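PDB 4DNX: sulfate adenylyltransferase from Allochromatium vinosum, which catalyses the reaction of sulfate with ATP to give adenosine 5'-phosphosulfate and diphosphate. Local coordinates for residues 77-82 with 277-282; 1-6 with 283-288; 292-297 with 325-330; 117-122 with 156-161; 194-199 with 222-227. All coordinates share one frame; numbering follows the deposited sequence.

How the contacts relate
From the N terminus, residues 1-6 open the widest loop, closed at 283-288 by contact 2. Inside it, contact 1 spans 77-82 to 277-282, and within that loop lie contact 4 (117-122 with 156-161) and then contact 5 (194-199 with 222-227), one after the other. Contact 3 (292-297 with 325-330) opens only after all these have closed, so no loops cross. Contacts 1 and 2 tie the PUA-like part of the chain to helix 274-287. Contacts 3 and 5 build the parallel sheet of the Rossmann-like part, where strands 195-200 and 291-294 are neighbours, I293 N probably bonded to A197 O. Contact 4 belongs to the PUA-like sheet, its centre about 36 Å from that of contact 5.

Contact 1: residues 77-82 with 277-282; sequences RFFPVP and AVLHAY
Y282 reaches out from helix 274-287 to the loop 77-82, where its ring meets F79 over one face and F78 at its rim. CB points toward the loop, and with CG anti to the backbone N (chi1 -175°) the ring continues out over F79. At the rim, CD2 meets F78 CE2 at 3.7 Å and also touches the proline carbon P80 CD. The edge of F79 stands over CE1 and CZ, with Y282 CE1 to F79 CE1 at 3.7 Å. CE2 comes against the backbone, 3.5 Å from F78 O. CZ rests 3.5 Å from F79 CD1, which lies over one face of the tyrosine ring. The two rings make a T-shaped (edge-to-face) pair, F79 giving the edge and Y282 the face, with planes at 75°. F78 sits obliquely to the tyrosine, its plane turned by 39°. At the tip, the hydroxyl bonds to S53 O and receives a hydrogen from a water that also donates to F78 O, so the buried polar end is satisfied.

One turn earlier on the helix, V278 and L279 add smaller groups. V278 CG1 packs 3.7 Å from F78 CZ, at the edge of that ring, and equally close to P80 CB. P80 CG presses on the helix backbone, 3.6 Å from L279 CA, while the two methyls of L279 divide their contacts, CD1 touching P80 and F79, CD2 touching V81. This is a buried aromatic cluster, wedged with proline and aliphatic groups where a loop of the PUA-like part meets a helix of the Rossmann-like part.

Contact 2: residues 1-6 with 283-288; sequences MIKPVG and FRQNMG
Q285 leaves the helix in an extended chain, both chi1 (-178°) and chi2 (175°) close to trans, which carries its amide out to the chain at K3. N286, with chi1 -84°, swings instead beside the same chain two residues on, presenting OD1 to V5. Two hydrogen bonds result. Q285 NE2 donates to K3 O at 2.9 Å; the acceptor lies close to the amide plane of the glutamine, while the donor is tilted well away from the carbonyl plane of K3. V5 N donates to N286 OD1 at 2.8 Å in a nearly straight bond. Each amide is also held at its other end: Q285 OE1 takes the N-H groups of A324 and I325, and N286 ND2 gives to Y51 O and S53 O. Both side chains are thereby fixed in rotation.

Apolar groups close around the glutamine. V5 CG2 touches Q285 CD at 3.7 Å, crossing the side chain at about a right angle, and I2 CD1 lies 3.9 Å from Q285 CG. I2 CG2 rests on the carbonyl of G288, 3.6 Å from G288 O, and a water joins that oxygen to I2 N. G288, just past the helix, closes it in a Schellman motif with positive phi, a place where a side chain would be jammed against the preceding carbonyl and crowd M1 SD.

R184 bonds to both I2 O and N286 O, joining helix 180-190 to both segments; residues 1-6 lie across the last turn of helix 274-287, between helix 180-190 and the segment leading to strand 326-329.

Contact 3: residues 292-297 with 325-330; sequences FIIGRD and IEIFRA
I294 and I327 form the close-packed side of this parallel pair of strands. I327 directs CG1 away from its own carbonyl carbon (chi1 -60°), and a second bend (chi2 -45°) turns CD1 back to 3.8 Å from I294 CD1. I327 CG2 lies as near to I294 CG1, at 3.8 Å, and the edge of the F292 ring receives I327 CD1 close to its plane. I325 CD1 adds a further methyl, 3.8 Å from F292 CB. Were I327 an alanine, I294 CD1 and the rim of F292 would probably lose their shared neighbour and a gap would open beside them. F314 of helix 309-316 covers this same face.

On the opposite face, I293 and F328 run side by side but touch more lightly, I293 CG1 to F328 CD1 being 4.2 Å; helix 206-219 backs them through A215. The exposed margin has still less contact: E326 is exposed and directs its CB away, and R296 swings past the end of the pair to a salt bridge with D331. R329, on the face of I327, has its partner in D315 of helix 309-316.

Four backbone hydrogen bonds join the strands: F292 N to E326 O, F328 N to F292 O at 2.9 Å, I294 N to F328 O at 3.0 Å, and A330 N to I294 O.

Strands 291-294 and 326-329, linked through helix 309-316, are a beta-alpha-beta unit at the border of the Rossmann-like sheet. G295, R296 and D297 begin the GRDHAG sequence, which in ATP sulfurylases probably belongs to the nucleotide site.

Contact 4: residues 117-122 with 156-161; sequences VTAVEQ and AISGPI
E121 and A156 pair through flat peptide groups. E121 N lies in the plane of the A156 carbonyl, 2.9 Å from A156 O, whereas A156 N answers at 2.8 Å from E121 O, almost straight out from that carbonyl. The extended side chain of E121 lies on the same face as S158; its OE1 takes the N-H of L61 and reaches S158 OG through a water. That water lies between E121 OE1, A156 O and S158 OG, with more acceptors nearby than it can serve.

The irregular part is at T118 and A119, both facing S158. T118 N lies 2.8 Å from S158 O, and A119 N makes a weak second bond to the same oxygen. Two residues thus face one, a classic beta bulge. In return S158 N donates to A119 O at 3.0 Å. With chi1 at 53°, S158 OG is swung between its own N and carbonyl carbon, bringing it 3.4 Å from A119 CB. G159 follows with a positive phi at which a side chain would strike the preceding carbonyl and T118 N, 3.1 Å from where its CB would be.

On the face opposite E121 and S158, V120 and I157, a non-hydrogen-bonded pair, point the same way and touch only through their CG2 methyls, at 4.2 Å. I157 also packs on M115 of strand 111-116, I99 of strand 98-102 and L87 of strand 86-87. Strand 119-122 thus hangs antiparallel on strand 155-163, the long strand that also receives 111-116, 86-87 and 57-58.

Contact 5: residues 194-199 with 222-227; sequences KIVAFQ and DGVVIH
K194 and D222 begin the pair with a reciprocal link. D222 N donates to K194 O at 2.9 Å, and K194 N donates back to the side-chain oxygen D222 OD2 at 3.1 Å, on the anti side of the carboxylate and 26° out of its plane. OD2 also takes the N-H of Q193. Replacing D222 by an alanine takes away the carboxylate and would probably leave the N-H groups of K194 and Q193 without a mate, freeing the start of the strand to fray.

Regular backbone bonds continue: V196 N to G223 O, V225 N to V196 O at 2.9 Å, F198 N to V225 O, and H227 N to F198 O, the last almost straight at 175°. Weaker CA-H contacts lie between them, as from V224 CA to V196 O at 3.2 Å. Joined by helix 206-219, these strands form a beta-alpha-beta unit in the five-stranded parallel sheet, order 3-2-1-4-5, of the Rossmann-like fold of this family.

Apolar contacts lie on both faces. On the face of A197, I195 CG2 meets V225 CG2 at 3.6 Å. On the other, V224 turns CG2 to the far side of CB from its own N, which puts that methyl 3.4 Å from V196 O and 4.3 Å from F198 CB. M216 of helix 206-219 covers V196 and V224.

Polar ends gather at the far end of the pair. R284 of helix 274-287 gives NE to H227 ND1 and NH2 to Q199 OE1, while H227 NE2 bonds to Y51 OH and the imidazole stacks on Y265. Q199 opens the QTRN sequence, which in ATP sulfurylases probably helps bind sulfate.

Contact 1: residues 77-82 with 277-282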
# COMPACT_ATOMS: atom_id res chain seq x y z
N ARG A 77 29.93 1.61 10.11
CA ARG A 77 28.72 2.05 9.36
C ARG A 77 28.04 3.25 10.05
O ARG A 77 27.93 3.27 11.27
CB ARG A 77 27.67 0.92 9.22
CG ARG A 77 28.03 -0.18 8.22
CD ARG A 77 27.03 -1.36 8.26
NE ARG A 77 27.16 -2.08 9.54
CZ ARG A 77 26.26 -2.92 10.05
NH1 ARG A 77 25.14 -3.20 9.41
NH2 ARG A 77 26.50 -3.50 11.22
N PHE A 78 27.60 4.25 9.27
CA PHE A 78 26.83 5.36 9.81
C PHE A 78 25.40 4.92 10.19
O PHE A 78 24.66 4.34 9.38
CB PHE A 78 26.77 6.48 8.78
CG PHE A 78 25.92 7.64 9.19
CD1 PHE A 78 26.29 8.45 10.28
CD2 PHE A 78 24.75 7.95 8.49
CE1 PHE A 78 25.47 9.55 10.68
CE2 PHE A 78 23.95 9.04 8.89
CZ PHE A 78 24.31 9.82 9.98
N PHE A 79 25.00 5.21 11.43
CA PHE A 79 23.61 5.12 11.87
C PHE A 79 23.35 5.98 13.12
O PHE A 79 24.03 5.84 14.13
CB PHE A 79 23.16 3.68 12.07
CG PHE A 79 21.66 3.55 12.08
CD1 PHE A 79 20.93 3.49 10.87
CD2 PHE A 79 20.94 3.62 13.29
CE1 PHE A 79 19.56 3.44 10.85
CE2 PHE A 79 19.54 3.58 13.30
CZ PHE A 79 18.82 3.47 12.06
N PRO A 80 22.38 6.90 13.04
CA PRO A 80 22.33 7.98 14.02
C PRO A 80 21.73 7.73 15.39
O PRO A 80 21.97 8.55 16.27
CB PRO A 80 21.52 9.08 13.31
CG PRO A 80 20.75 8.42 12.29
CD PRO A 80 21.44 7.11 11.92
N VAL A 81 20.95 6.67 15.58
CA VAL A 81 20.41 6.35 16.92
C VAL A 81 20.51 4.85 17.21
O VAL A 81 20.48 4.03 16.32
CB VAL A 81 18.91 6.80 17.10
CG1 VAL A 81 18.77 8.31 16.82
CG2 VAL A 81 17.99 5.96 16.22
N PRO A 82 20.58 4.48 18.48
CA PRO A 82 20.64 3.06 18.80
C PRO A 82 19.34 2.42 18.39
O PRO A 82 18.31 3.07 18.46
CB PRO A 82 20.78 3.02 20.34
CG PRO A 82 21.00 4.40 20.82
CD PRO A 82 20.84 5.35 19.64
N ALA A 277 16.41 14.62 13.80
CA ALA A 277 16.45 15.21 12.46
C ALA A 277 17.45 14.44 11.58
O ALA A 277 17.20 14.24 10.38
CB ALA A 277 16.79 16.72 12.51
N VAL A 278 18.57 14.00 12.16
CA VAL A 278 19.53 13.20 11.39
C VAL A 278 18.92 11.83 11.00
O VAL A 278 19.12 11.34 9.85
CB VAL A 278 20.86 13.01 12.15
CG1 VAL A 278 21.83 12.18 11.32
CG2 VAL A 278 21.45 14.42 12.47
N LEU A 279 18.22 11.21 11.94
CA LEU A 279 17.51 9.96 11.63
C LEU A 279 16.50 10.16 10.49
O LEU A 279 16.43 9.33 9.55
CB LEU A 279 16.81 9.44 12.89
CG LEU A 279 16.13 8.10 12.67
CD1 LEU A 279 17.18 7.01 12.33
CD2 LEU A 279 15.32 7.73 13.96
N HIS A 280 15.72 11.25 10.58
CA HIS A 280 14.76 11.64 9.51
C HIS A 280 15.43 11.77 8.16
O HIS A 280 14.90 11.23 7.19
CB HIS A 280 14.09 12.96 9.85
CG HIS A 280 13.08 12.87 10.95
ND1 HIS A 280 12.51 14.00 11.51
CD2 HIS A 280 12.55 11.81 11.60
CE1 HIS A 280 11.65 13.63 12.45
NE2 HIS A 280 11.65 12.30 12.52
N ALA A 281 16.57 12.45 8.09
CA ALA A 281 17.32 12.59 6.83
C ALA A 281 17.77 11.23 6.31
O ALA A 281 17.66 10.91 5.11
CB ALA A 281 18.49 13.58 6.99
N TYR A 282 18.23 10.39 7.24
CA TYR A 282 18.71 9.06 6.87
C TYR A 282 17.61 8.24 6.16
O TYR A 282 17.84 7.74 5.03
CB TYR A 282 19.14 8.36 8.14
CG TYR A 282 19.78 6.99 7.92
CD1 TYR A 282 19.00 5.88 7.61
CD2 TYR A 282 21.15 6.85 8.05
CE1 TYR A 282 19.62 4.61 7.39
CE2 TYR A 282 21.79 5.62 7.86
CZ TYR A 282 21.00 4.51 7.52
OH TYR A 282 21.65 3.31 7.30
O HOH W 1 24.55 2.99 7.06

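Contact 2: residues 1-6 with 283-288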
# COMPACT_ATOMS: atom_id res chain seq x y z
N MET A 1 18.66 7.73 -9.49
CA MET A 1 18.07 7.81 -8.13
C MET A 1 19.20 8.03 -7.13
O MET A 1 20.32 7.55 -7.35
CB MET A 1 17.27 6.53 -7.83
CG MET A 1 16.48 6.50 -6.50
SD MET A 1 14.67 6.44 -6.73
CE MET A 1 14.58 7.41 -8.21
N ILE A 2 18.95 8.80 -6.08
CA ILE A 2 19.92 8.97 -5.01
C ILE A 2 20.22 7.60 -4.41
O ILE A 2 19.30 6.75 -4.28
CB ILE A 2 19.39 9.95 -3.92
CG1 ILE A 2 20.49 10.35 -2.95
CG2 ILE A 2 18.12 9.36 -3.17
CD1 ILE A 2 20.17 11.61 -2.12
N LYS A 3 21.48 7.36 -4.09
CA LYS A 3 21.81 6.03 -3.55
C LYS A 3 21.22 5.81 -2.15
O LYS A 3 21.06 6.77 -1.40
CB LYS A 3 23.33 5.79 -3.58
CG LYS A 3 24.12 6.65 -2.59
CD LYS A 3 25.64 6.36 -2.63
CE LYS A 3 25.98 4.87 -2.35
NZ LYS A 3 25.49 4.26 -1.05
N PRO A 4 20.89 4.56 -1.81
CA PRO A 4 20.51 4.26 -0.43
C PRO A 4 21.70 4.54 0.49
O PRO A 4 22.86 4.61 0.03
CB PRO A 4 20.20 2.75 -0.46
CG PRO A 4 19.98 2.42 -1.95
CD PRO A 4 20.85 3.37 -2.69
N VAL A 5 21.44 4.68 1.79
CA VAL A 5 22.55 4.98 2.67
C VAL A 5 23.35 3.71 2.94
O VAL A 5 22.79 2.74 3.39
CB VAL A 5 22.07 5.59 4.03
CG1 VAL A 5 23.30 6.05 4.83
CG2 VAL A 5 21.14 6.80 3.76
N GLY A 6 24.64 3.72 2.63
CA GLY A 6 25.52 2.56 3.00
C GLY A 6 25.47 1.31 2.14
O GLY A 6 26.11 0.31 2.48
N PHE A 283 16.44 8.12 6.78
CA PHE A 283 15.41 7.29 6.15
C PHE A 283 14.74 7.91 4.93
O PHE A 283 14.26 7.18 4.04
CB PHE A 283 14.44 6.61 7.15
CG PHE A 283 13.49 7.52 7.89
CD1 PHE A 283 12.30 7.96 7.31
CD2 PHE A 283 13.70 7.73 9.26
CE1 PHE A 283 11.36 8.74 8.08
CE2 PHE A 283 12.81 8.49 10.05
CZ PHE A 283 11.62 8.99 9.46
N ARG A 284 14.79 9.24 4.85
CA ARG A 284 14.27 9.92 3.67
C ARG A 284 15.20 9.70 2.49
O ARG A 284 14.75 9.65 1.33
CB ARG A 284 14.04 11.41 3.94
CG ARG A 284 12.60 11.75 4.34
CD ARG A 284 12.22 11.11 5.56
NE ARG A 284 10.84 11.26 6.08
CZ ARG A 284 10.46 11.87 7.21
NH1 ARG A 284 11.29 12.61 7.93
NH2 ARG A 284 9.20 11.72 7.64
N GLN A 285 16.50 9.61 2.73
CA GLN A 285 17.42 9.27 1.62
C GLN A 285 17.11 7.86 1.17
O GLN A 285 17.06 7.59 -0.06
CB GLN A 285 18.89 9.43 2.03
CG GLN A 285 19.85 9.12 0.84
CD GLN A 285 21.31 9.38 1.16
OE1 GLN A 285 21.66 10.35 1.84
NE2 GLN A 285 22.19 8.53 0.61
N ASN A 286 16.92 6.95 2.13
CA ASN A 286 16.57 5.56 1.74
C ASN A 286 15.30 5.42 0.86
O ASN A 286 15.27 4.62 -0.05
CB ASN A 286 16.48 4.64 2.97
CG ASN A 286 17.83 4.12 3.38
OD1 ASN A 286 18.76 4.10 2.56
ND2 ASN A 286 17.95 3.65 4.61
N MET A 287 14.29 6.25 1.12
CA MET A 287 13.07 6.23 0.34
C MET A 287 13.22 6.94 -1.04
O MET A 287 12.37 6.74 -1.91
CB MET A 287 11.89 6.74 1.17
CG MET A 287 11.71 8.22 1.05
SD MET A 287 10.44 8.75 2.24
CE MET A 287 10.29 10.48 1.70
N GLY A 288 14.36 7.66 -1.28
CA GLY A 288 14.63 8.22 -2.59
C GLY A 288 14.54 9.75 -2.70
O GLY A 288 14.68 10.31 -3.80
O HOH W 2 16.13 9.95 -6.16

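Contact 3: residues 292-297 with 325-330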
# COMPACT_ATOMS: atom_id res chain seq x y z
N PHE A 292 15.29 17.41 2.01
CA PHE A 292 14.43 17.23 3.15
C PHE A 292 14.25 18.57 3.85
O PHE A 292 15.23 19.25 4.12
CB PHE A 292 15.07 16.23 4.14
CG PHE A 292 14.29 16.06 5.43
CD1 PHE A 292 12.92 15.88 5.42
CD2 PHE A 292 14.96 16.02 6.65
CE1 PHE A 292 12.18 15.70 6.63
CE2 PHE A 292 14.27 15.85 7.84
CZ PHE A 292 12.88 15.69 7.83
N ILE A 293 13.00 18.96 4.09
CA ILE A 293 12.71 20.27 4.70
C ILE A 293 12.82 20.14 6.24
O ILE A 293 12.14 19.30 6.86
CB ILE A 293 11.28 20.71 4.38
CG1 ILE A 293 11.15 21.04 2.90
CG2 ILE A 293 10.85 21.97 5.22
CD1 ILE A 293 9.70 21.31 2.45
N ILE A 294 13.63 21.02 6.82
CA ILE A 294 13.78 21.11 8.30
C ILE A 294 13.58 22.58 8.65
O ILE A 294 14.34 23.44 8.22
CB ILE A 294 15.21 20.67 8.74
CG1 ILE A 294 15.43 19.20 8.34
CG2 ILE A 294 15.48 20.93 10.30
CD1 ILE A 294 16.68 18.55 8.90
N GLY A 295 12.54 22.85 9.42
CA GLY A 295 12.24 24.20 9.92
C GLY A 295 12.70 24.46 11.34
O GLY A 295 13.57 23.76 11.86
N ARG A 296 12.09 25.44 12.00
CA ARG A 296 12.41 25.80 13.39
C ARG A 296 11.93 24.73 14.35
O ARG A 296 10.81 24.21 14.19
CB ARG A 296 11.72 27.12 13.69
CG ARG A 296 11.98 27.72 15.05
CD ARG A 296 11.19 29.02 15.20
NE ARG A 296 11.76 30.09 14.38
CZ ARG A 296 12.59 31.03 14.83
NH1 ARG A 296 12.96 31.06 16.10
NH2 ARG A 296 13.04 31.95 14.01
N ASP A 297 12.77 24.39 15.34
CA ASP A 297 12.40 23.43 16.38
C ASP A 297 12.01 22.07 15.87
O ASP A 297 11.17 21.38 16.44
CB ASP A 297 11.34 24.04 17.30
CG ASP A 297 11.89 25.21 18.14
OD1 ASP A 297 11.34 26.34 18.08
OD2 ASP A 297 12.92 24.99 18.85
N ILE A 325 21.57 13.14 0.83
CA ILE A 325 20.37 14.01 0.89
C ILE A 325 20.76 15.39 1.42
O ILE A 325 21.65 15.50 2.29
CB ILE A 325 19.23 13.35 1.71
CG1 ILE A 325 17.91 14.14 1.59
CG2 ILE A 325 19.64 13.12 3.20
CD1 ILE A 325 16.63 13.37 2.13
N GLU A 326 20.12 16.43 0.88
CA GLU A 326 20.44 17.82 1.26
C GLU A 326 19.28 18.39 2.08
O GLU A 326 18.16 17.96 1.92
CB GLU A 326 20.62 18.68 0.00
CG GLU A 326 21.87 18.33 -0.79
CD GLU A 326 22.01 19.20 -2.02
OE1 GLU A 326 22.16 18.63 -3.14
OE2 GLU A 326 21.96 20.44 -1.87
N ILE A 327 19.58 19.35 2.96
CA ILE A 327 18.55 19.94 3.80
C ILE A 327 18.10 21.25 3.17
O ILE A 327 18.95 22.07 2.80
CB ILE A 327 19.06 20.20 5.23
CG1 ILE A 327 19.53 18.88 5.91
CG2 ILE A 327 17.97 20.93 6.08
CD1 ILE A 327 18.59 17.66 5.75
N PHE A 328 16.79 21.44 3.07
CA PHE A 328 16.23 22.74 2.79
C PHE A 328 15.89 23.38 4.15
O PHE A 328 15.06 22.83 4.89
CB PHE A 328 14.93 22.65 1.97
CG PHE A 328 14.33 24.02 1.69
CD1 PHE A 328 13.33 24.55 2.49
CD2 PHE A 328 14.84 24.79 0.65
CE1 PHE A 328 12.81 25.86 2.22
CE2 PHE A 328 14.32 26.08 0.38
CZ PHE A 328 13.31 26.60 1.18
N ARG A 329 16.54 24.49 4.46
CA ARG A 329 16.42 25.10 5.79
C ARG A 329 15.26 26.08 5.76
O ARG A 329 15.36 27.15 5.15
CB ARG A 329 17.73 25.82 6.16
CG ARG A 329 18.86 24.86 6.45
CD ARG A 329 20.19 25.60 6.74
NE ARG A 329 21.20 24.62 7.14
CZ ARG A 329 22.34 24.93 7.76
NH1 ARG A 329 22.65 26.19 8.03
NH2 ARG A 329 23.19 23.96 8.08
N ALA A 330 14.17 25.69 6.41
CA ALA A 330 12.96 26.52 6.49
C ALA A 330 12.95 27.40 7.74
O ALA A 330 13.77 27.24 8.66
CB ALA A 330 11.73 25.63 6.45

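Contact 4: residues 117-122 with 156-161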
# COMPACT_ATOMS: atom_id res chain seq x y z
N VAL A 117 18.81 -14.75 17.98
CA VAL A 117 19.43 -14.02 19.07
C VAL A 117 20.93 -14.34 19.14
O VAL A 117 21.31 -15.52 19.33
CB VAL A 117 18.73 -14.34 20.40
CG1 VAL A 117 19.46 -13.68 21.57
CG2 VAL A 117 17.26 -13.91 20.32
N THR A 118 21.77 -13.33 18.94
CA THR A 118 23.22 -13.57 19.04
C THR A 118 23.85 -13.04 20.33
O THR A 118 24.99 -13.39 20.65
CB THR A 118 23.98 -13.10 17.80
OG1 THR A 118 23.66 -11.73 17.53
CG2 THR A 118 23.53 -13.97 16.59
N ALA A 119 23.12 -12.23 21.08
CA ALA A 119 23.61 -11.87 22.41
C ALA A 119 22.47 -11.41 23.29
O ALA A 119 21.45 -10.91 22.80
CB ALA A 119 24.66 -10.77 22.34
N VAL A 120 22.66 -11.64 24.58
CA VAL A 120 21.72 -11.16 25.58
C VAL A 120 22.60 -10.47 26.64
O VAL A 120 23.46 -11.11 27.25
CB VAL A 120 20.94 -12.32 26.25
CG1 VAL A 120 20.10 -11.80 27.41
CG2 VAL A 120 20.07 -13.08 25.24
N GLU A 121 22.37 -9.17 26.86
CA GLU A 121 23.25 -8.34 27.68
C GLU A 121 22.46 -7.51 28.70
O GLU A 121 21.36 -7.06 28.40
CB GLU A 121 24.06 -7.38 26.78
CG GLU A 121 24.96 -8.09 25.75
CD GLU A 121 25.62 -7.14 24.74
OE1 GLU A 121 24.88 -6.50 23.99
OE2 GLU A 121 26.87 -7.04 24.73
N GLN A 122 23.01 -7.30 29.89
CA GLN A 122 22.42 -6.37 30.85
C GLN A 122 23.03 -5.00 30.67
O GLN A 122 24.26 -4.87 30.59
CB GLN A 122 22.71 -6.85 32.29
CG GLN A 122 22.36 -8.30 32.52
CD GLN A 122 20.91 -8.59 32.17
OE1 GLN A 122 20.01 -7.80 32.49
NE2 GLN A 122 20.66 -9.71 31.49
N ALA A 156 19.09 -6.27 27.06
CA ALA A 156 19.12 -6.02 25.61
C ALA A 156 19.32 -7.34 24.87
O ALA A 156 20.26 -8.09 25.18
CB ALA A 156 20.26 -5.07 25.29
N ILE A 157 18.43 -7.64 23.93
CA ILE A 157 18.60 -8.83 23.07
C ILE A 157 18.95 -8.32 21.67
O ILE A 157 18.35 -7.33 21.17
CB ILE A 157 17.37 -9.76 23.11
CG1 ILE A 157 16.12 -9.05 22.60
CG2 ILE A 157 17.14 -10.20 24.57
CD1 ILE A 157 14.93 -10.03 22.36
N SER A 158 19.93 -8.97 21.06
CA SER A 158 20.47 -8.45 19.78
C SER A 158 20.61 -9.57 18.77
O SER A 158 20.70 -10.76 19.14
CB SER A 158 21.82 -7.73 19.98
OG SER A 158 22.76 -8.56 20.66
N GLY A 159 20.60 -9.18 17.49
CA GLY A 159 20.67 -10.16 16.39
C GLY A 159 19.76 -9.80 15.24
O GLY A 159 18.88 -8.89 15.38
N PRO A 160 19.91 -10.49 14.11
CA PRO A 160 19.18 -10.16 12.90
C PRO A 160 17.70 -10.59 12.99
O PRO A 160 17.39 -11.57 13.68
CB PRO A 160 19.91 -10.96 11.79
CG PRO A 160 20.52 -12.13 12.55
CD PRO A 160 20.83 -11.65 13.93
N ILE A 161 16.82 -9.87 12.27
CA ILE A 161 15.40 -10.20 12.30
C ILE A 161 14.85 -10.38 10.88
O ILE A 161 15.43 -9.86 9.92
CB ILE A 161 14.54 -9.12 13.08
CG1 ILE A 161 14.54 -7.79 12.31
CG2 ILE A 161 15.04 -8.96 14.54
CD1 ILE A 161 13.62 -6.71 13.01
O HOH W 3 24.49 -9.54 19.19
O HOH W 4 22.58 -7.75 23.28

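Contact 5: residues 194-199 with 222-227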
# COMPACT_ATOMS: atom_id res chain seq x y z
N LYS A 194 14.66 15.18 -8.94
CA LYS A 194 14.89 15.83 -7.65
C LYS A 194 13.57 15.79 -6.92
O LYS A 194 12.49 16.05 -7.49
CB LYS A 194 15.42 17.25 -7.83
CG LYS A 194 16.88 17.24 -8.31
CD LYS A 194 17.37 18.63 -8.61
CE LYS A 194 18.87 18.60 -8.93
NZ LYS A 194 19.33 19.87 -9.57
N ILE A 195 13.63 15.42 -5.64
CA ILE A 195 12.40 15.15 -4.88
C ILE A 195 12.55 15.73 -3.47
O ILE A 195 13.51 15.38 -2.76
CB ILE A 195 12.16 13.58 -4.73
CG1 ILE A 195 12.14 12.90 -6.13
CG2 ILE A 195 10.87 13.31 -3.96
CD1 ILE A 195 13.50 12.42 -6.59
N VAL A 196 11.63 16.63 -3.08
CA VAL A 196 11.63 17.20 -1.70
C VAL A 196 10.77 16.32 -0.80
O VAL A 196 9.71 15.88 -1.23
CB VAL A 196 11.01 18.61 -1.75
CG1 VAL A 196 10.78 19.17 -0.31
CG2 VAL A 196 11.89 19.56 -2.59
N ALA A 197 11.19 16.04 0.44
CA ALA A 197 10.32 15.31 1.37
C ALA A 197 9.87 16.28 2.47
O ALA A 197 10.69 17.15 2.92
CB ALA A 197 11.12 14.13 2.02
N PHE A 198 8.61 16.15 2.89
CA PHE A 198 8.03 16.99 3.94
C PHE A 198 7.25 16.09 4.88
O PHE A 198 6.35 15.41 4.44
CB PHE A 198 7.06 18.05 3.32
CG PHE A 198 6.37 18.92 4.37
CD1 PHE A 198 7.10 19.88 5.07
CD2 PHE A 198 5.00 18.74 4.65
CE1 PHE A 198 6.45 20.69 6.05
CE2 PHE A 198 4.35 19.57 5.64
CZ PHE A 198 5.08 20.50 6.29
N GLN A 199 7.56 16.16 6.19
CA GLN A 199 6.85 15.36 7.20
C GLN A 199 5.67 16.16 7.78
O GLN A 199 5.81 17.34 8.11
CB GLN A 199 7.82 15.00 8.36
CG GLN A 199 7.14 14.24 9.50
CD GLN A 199 8.13 13.64 10.49
OE1 GLN A 199 9.20 13.15 10.11
NE2 GLN A 199 7.79 13.69 11.78
N ASP A 222 11.16 18.11 -8.97
CA ASP A 222 10.09 17.62 -9.82
C ASP A 222 8.86 17.22 -9.01
O ASP A 222 7.75 17.11 -9.56
CB ASP A 222 10.63 16.38 -10.54
CG ASP A 222 11.76 16.71 -11.49
OD1 ASP A 222 11.57 17.59 -12.36
OD2 ASP A 222 12.85 16.13 -11.31
N GLY A 223 9.04 16.98 -7.72
CA GLY A 223 7.93 16.54 -6.92
C GLY A 223 8.23 16.64 -5.44
O GLY A 223 9.39 16.84 -5.06
N VAL A 224 7.17 16.52 -4.64
CA VAL A 224 7.26 16.44 -3.16
C VAL A 224 6.57 15.16 -2.67
O VAL A 224 5.50 14.78 -3.16
CB VAL A 224 6.63 17.66 -2.47
CG1 VAL A 224 5.14 17.85 -2.88
CG2 VAL A 224 6.73 17.56 -0.94
N VAL A 225 7.24 14.46 -1.74
CA VAL A 225 6.65 13.34 -1.05
C VAL A 225 6.19 13.92 0.30
O VAL A 225 7.05 14.43 1.06
CB VAL A 225 7.67 12.21 -0.81
CG1 VAL A 225 6.96 11.07 -0.01
CG2 VAL A 225 8.19 11.64 -2.16
N ILE A 226 4.88 13.84 0.57
CA ILE A 226 4.30 14.29 1.87
C ILE A 226 4.31 12.98 2.65
O ILE A 226 3.62 12.02 2.27
CB ILE A 226 2.89 14.83 1.69
CG1 ILE A 226 2.93 16.12 0.82
CG2 ILE A 226 2.31 15.14 3.08
CD1 ILE A 226 1.58 16.78 0.49
N HIS A 227 5.14 12.92 3.67
CA HIS A 227 5.44 11.64 4.36
C HIS A 227 4.77 11.78 5.73
O HIS A 227 5.32 12.42 6.63
CB HIS A 227 6.96 11.50 4.43
CG HIS A 227 7.43 10.07 4.58
ND1 HIS A 227 8.56 9.74 5.31
CD2 HIS A 227 6.92 8.91 4.13
CE1 HIS A 227 8.75 8.43 5.27
NE2 HIS A 227 7.76 7.89 4.57